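Local coordinates for protein putative phosphomannomutase (PDB 1TUO) that probably interconverts phosphosugars by shifting a phosphate group within the molecule, as a magnesium-dependent isomerase of the phosphohexose mutase family, at residues L271-L276 against K364-Q369; T240-A245 against E357-T362. All blocks are in the same frame, centred on the assembly; numbering follows the deposited sequence.

Interaction 1: L271-L276 against K364-Q369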
# COMPACT_ATOMS: atom_id res chain seq x y z
N LEU A 271 8.86 6.62 -4.23
CA LEU A 271 8.93 7.28 -2.93
C LEU A 271 9.86 8.48 -2.90
O LEU A 271 9.49 9.55 -2.42
CB LEU A 271 9.35 6.27 -1.86
CG LEU A 271 9.47 6.84 -0.44
CD1 LEU A 271 8.12 7.39 0.03
CD2 LEU A 271 9.96 5.74 0.49
N THR A 272 11.08 8.31 -3.41
CA THR A 272 12.03 9.41 -3.41
C THR A 272 11.63 10.54 -4.35
O THR A 272 11.83 11.72 -4.04
CB THR A 272 13.46 8.93 -3.76
OG1 THR A 272 13.47 8.28 -5.03
CG2 THR A 272 13.96 7.96 -2.70
N THR A 273 11.07 10.19 -5.50
CA THR A 273 10.63 11.20 -6.46
C THR A 273 9.52 12.04 -5.83
O THR A 273 9.53 13.27 -5.94
CB THR A 273 10.09 10.55 -7.77
OG1 THR A 273 11.16 9.87 -8.44
CG2 THR A 273 9.52 11.61 -8.70
N LEU A 274 8.58 11.39 -5.15
CA LEU A 274 7.49 12.12 -4.51
C LEU A 274 7.97 12.86 -3.27
O LEU A 274 7.45 13.93 -2.94
CB LEU A 274 6.34 11.16 -4.15
CG LEU A 274 5.53 10.65 -5.35
CD1 LEU A 274 4.37 9.79 -4.86
CD2 LEU A 274 5.00 11.84 -6.17
N ALA A 275 8.97 12.33 -2.59
CA ALA A 275 9.49 13.02 -1.41
C ALA A 275 10.12 14.33 -1.87
O ALA A 275 9.92 15.38 -1.26
CB ALA A 275 10.53 12.16 -0.69
N LEU A 276 10.86 14.27 -2.97
CA LEU A 276 11.52 15.45 -3.51
C LEU A 276 10.49 16.48 -3.96
O LEU A 276 10.61 17.66 -3.64
CB LEU A 276 12.41 15.09 -4.70
CG LEU A 276 13.12 16.25 -5.40
CD1 LEU A 276 14.04 16.96 -4.41
CD2 LEU A 276 13.92 15.72 -6.58
N LYS A 364 8.71 17.44 -16.16
CA LYS A 364 9.67 16.38 -16.38
C LYS A 364 8.98 15.04 -16.15
O LYS A 364 8.23 14.89 -15.18
CB LYS A 364 10.86 16.52 -15.42
CG LYS A 364 11.59 17.86 -15.56
CD LYS A 364 12.66 18.06 -14.50
CE LYS A 364 13.87 17.18 -14.73
NZ LYS A 364 15.03 17.65 -13.90
N ASP A 365 9.22 14.07 -17.03
CA ASP A 365 8.59 12.77 -16.83
C ASP A 365 9.23 12.14 -15.60
O ASP A 365 10.22 12.65 -15.08
CB ASP A 365 8.73 11.87 -18.07
CG ASP A 365 10.17 11.50 -18.39
OD1 ASP A 365 10.88 11.05 -17.48
OD2 ASP A 365 10.57 11.63 -19.56
N LEU A 366 8.66 11.04 -15.13
CA LEU A 366 9.18 10.40 -13.93
C LEU A 366 10.64 9.98 -13.98
O LEU A 366 11.36 10.10 -12.99
CB LEU A 366 8.29 9.20 -13.57
CG LEU A 366 6.87 9.61 -13.18
CD1 LEU A 366 6.00 8.37 -13.04
CD2 LEU A 366 6.90 10.40 -11.86
N ALA A 367 11.07 9.48 -15.13
CA ALA A 367 12.45 9.05 -15.29
C ALA A 367 13.38 10.23 -15.10
O ALA A 367 14.42 10.12 -14.44
CB ALA A 367 12.65 8.43 -16.68
N GLU A 368 13.00 11.38 -15.65
CA GLU A 368 13.82 12.58 -15.51
C GLU A 368 13.79 13.11 -14.08
O GLU A 368 14.79 13.64 -13.59
CB GLU A 368 13.37 13.66 -16.50
CG GLU A 368 13.62 13.27 -17.95
CD GLU A 368 15.07 12.87 -18.20
OE1 GLU A 368 15.98 13.72 -18.02
OE2 GLU A 368 15.31 11.70 -18.58
N GLN A 369 12.65 12.98 -13.41
CA GLN A 369 12.57 13.45 -12.04
C GLN A 369 13.48 12.60 -11.16
O GLN A 369 14.16 13.12 -10.28
CB GLN A 369 11.13 13.37 -11.50
CG GLN A 369 10.19 14.41 -12.09
CD GLN A 369 8.82 14.37 -11.43
OE1 GLN A 369 8.70 14.55 -10.22
NE2 GLN A 369 7.78 14.14 -12.22
O HOH W 1 10.35 15.00 -8.14
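The side-chain amide of Q369 is the flat group of this contact: the methyl CG2 of T273 lies over one face at its oxygen end, 3.4 Å from OE1, while a water meets OE1 and K364 O meets NE2. This is helix-helix packing inside the third α/β/α domain of the mutase fold, joining helix 267-280 to the first turn of helix 366-377. T273 suits the spot through two characters: OG1, beside the backbone N (chi1 -66°), is spent on Q269 O of its own helix, while CG2 stands anti to that N, turned toward Q369 and also 3.7 Å from its CB. The two side chains cross at about a right angle, and L366 CD2 adds a looser apolar touch to the same methyl. Glutamine suits its place because one buried amide offers an acceptor to the water and a donor to K364 O and S358 OG; the NE2 bond to K364 O is 3.1 Å, 22° out of the amide plane. A leucine here would probably leave K364 O without this donor and break the water's link to the second helix. That water donates to both T273 O, at 2.9 Å, and Q369 OE1, at 2.7 Å.

Interaction 2: T240-A245 against E357-T362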
# COMPACT_ATOMS: atom_id res chain seq x y z
N THR A 240 5.55 7.30 -25.47
CA THR A 240 6.54 8.36 -25.32
C THR A 240 6.15 9.29 -24.17
O THR A 240 4.97 9.48 -23.89
CB THR A 240 6.66 9.19 -26.60
OG1 THR A 240 5.40 9.79 -26.91
CG2 THR A 240 7.11 8.32 -27.77
N PRO A 241 7.16 9.88 -23.51
CA PRO A 241 6.96 10.80 -22.39
C PRO A 241 6.04 11.95 -22.78
O PRO A 241 5.98 12.34 -23.95
CB PRO A 241 8.37 11.27 -22.08
CG PRO A 241 9.21 10.09 -22.44
CD PRO A 241 8.59 9.65 -23.75
N PRO A 242 5.32 12.53 -21.81
CA PRO A 242 5.33 12.18 -20.39
C PRO A 242 4.29 11.13 -20.00
O PRO A 242 3.95 11.00 -18.83
CB PRO A 242 5.07 13.51 -19.72
CG PRO A 242 4.05 14.11 -20.64
CD PRO A 242 4.61 13.81 -22.02
N SER A 243 3.78 10.39 -20.97
CA SER A 243 2.78 9.36 -20.68
C SER A 243 3.39 8.24 -19.86
O SER A 243 4.57 7.93 -19.99
CB SER A 243 2.21 8.79 -21.98
OG SER A 243 1.51 9.79 -22.70
N PHE A 244 2.57 7.64 -19.00
CA PHE A 244 3.05 6.54 -18.18
C PHE A 244 1.88 5.74 -17.62
O PHE A 244 0.72 6.14 -17.74
CB PHE A 244 3.94 7.05 -17.04
CG PHE A 244 3.22 7.87 -16.00
CD1 PHE A 244 2.86 7.31 -14.78
CD2 PHE A 244 2.95 9.22 -16.23
CE1 PHE A 244 2.24 8.08 -13.79
CE2 PHE A 244 2.32 9.99 -15.25
CZ PHE A 244 1.97 9.43 -14.03
N ALA A 245 2.19 4.60 -17.03
CA ALA A 245 1.15 3.77 -16.48
C ALA A 245 1.31 3.59 -14.98
O ALA A 245 2.42 3.53 -14.48
CB ALA A 245 1.17 2.40 -17.14
N GLU A 357 0.53 14.65 -10.84
CA GLU A 357 0.73 16.07 -10.54
C GLU A 357 2.20 16.46 -10.72
O GLU A 357 2.51 17.47 -11.35
CB GLU A 357 0.30 16.39 -9.10
CG GLU A 357 0.34 17.89 -8.78
CD GLU A 357 0.06 18.19 -7.32
OE1 GLU A 357 -1.03 17.82 -6.83
OE2 GLU A 357 0.92 18.81 -6.65
N SER A 358 3.11 15.66 -10.15
CA SER A 358 4.54 15.94 -10.24
C SER A 358 5.02 16.10 -11.68
O SER A 358 5.80 17.00 -11.98
CB SER A 358 5.36 14.83 -9.56
OG SER A 358 5.37 13.64 -10.33
N VAL A 359 4.57 15.21 -12.56
CA VAL A 359 4.99 15.28 -13.95
C VAL A 359 4.49 16.57 -14.60
O VAL A 359 5.24 17.25 -15.31
CB VAL A 359 4.48 14.06 -14.74
CG1 VAL A 359 4.80 14.22 -16.22
CG2 VAL A 359 5.13 12.79 -14.19
N ALA A 360 3.24 16.92 -14.34
CA ALA A 360 2.66 18.13 -14.92
C ALA A 360 3.30 19.40 -14.38
O ALA A 360 3.67 20.30 -15.14
CB ALA A 360 1.16 18.16 -14.67
N ALA A 361 3.45 19.47 -13.06
CA ALA A 361 4.04 20.64 -12.41
C ALA A 361 5.51 20.86 -12.74
O ALA A 361 5.93 21.99 -13.02
CB ALA A 361 3.85 20.55 -10.90
N THR A 362 6.31 19.80 -12.70
CA THR A 362 7.73 19.92 -12.98
C THR A 362 8.03 20.02 -14.48
O THR A 362 8.99 20.67 -14.88
CB THR A 362 8.54 18.72 -12.43
OG1 THR A 362 8.15 17.52 -13.12
CG2 THR A 362 8.31 18.56 -10.94
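This is a purely apolar contact at the junction of two α/β/α domains of the mutase fold: the loop and first residues of strand 244-248, the middle strand of the second domain's mixed sheet, pack against the last turns of helix 348-362 in the third. V359 carries it with both branches. CG1, anti to the backbone N (chi1 174°), meets CB of P242 at 3.6 Å, and CG2 approaches CE2 of F244 obliquely at 4.1 Å. A β-branched valine suits the place, since its two methyls serve two partners from one short side chain. P242 follows a cis peptide bond, which turns the chain sharply just before the strand, and it offers a rigid aliphatic ring to the valine. F244 has CG between its backbone N and carbonyl carbon (chi1 67°), and its long flat ring suits a strand residue that must reach V359 and L366 of the next helix; F244 and V359 lie antiparallel to one another as they pass. The oxygen P242 O lies at the edge of the F244 ring, in its plane. Near the helix end, S358 O accepts from both T362 N, at 2.9 Å, and T362 OG1, at 2.7 Å, and the two donors reach it from opposite faces of its carbonyl plane.

Both contacts are buried, yet they do different jobs. Interaction 1 stays within the third domain and joins two of its helices, whereas interaction 2 bridges the second and third domains and lies somewhat farther from the centre of the chain, with P242 partly exposed. Their chemistry follows: a water-linked amide between helices in the first, only methyls, a proline and a phenyl ring in the second. They also touch each other: helices 348-362 and 366-377 follow one another in the chain, and Q369 and D365 of interaction 1 meet residues of interaction 2, Q369 through its amide nitrogen and D365 by packing on P241, with OD2 3.4 Å from P241 CB.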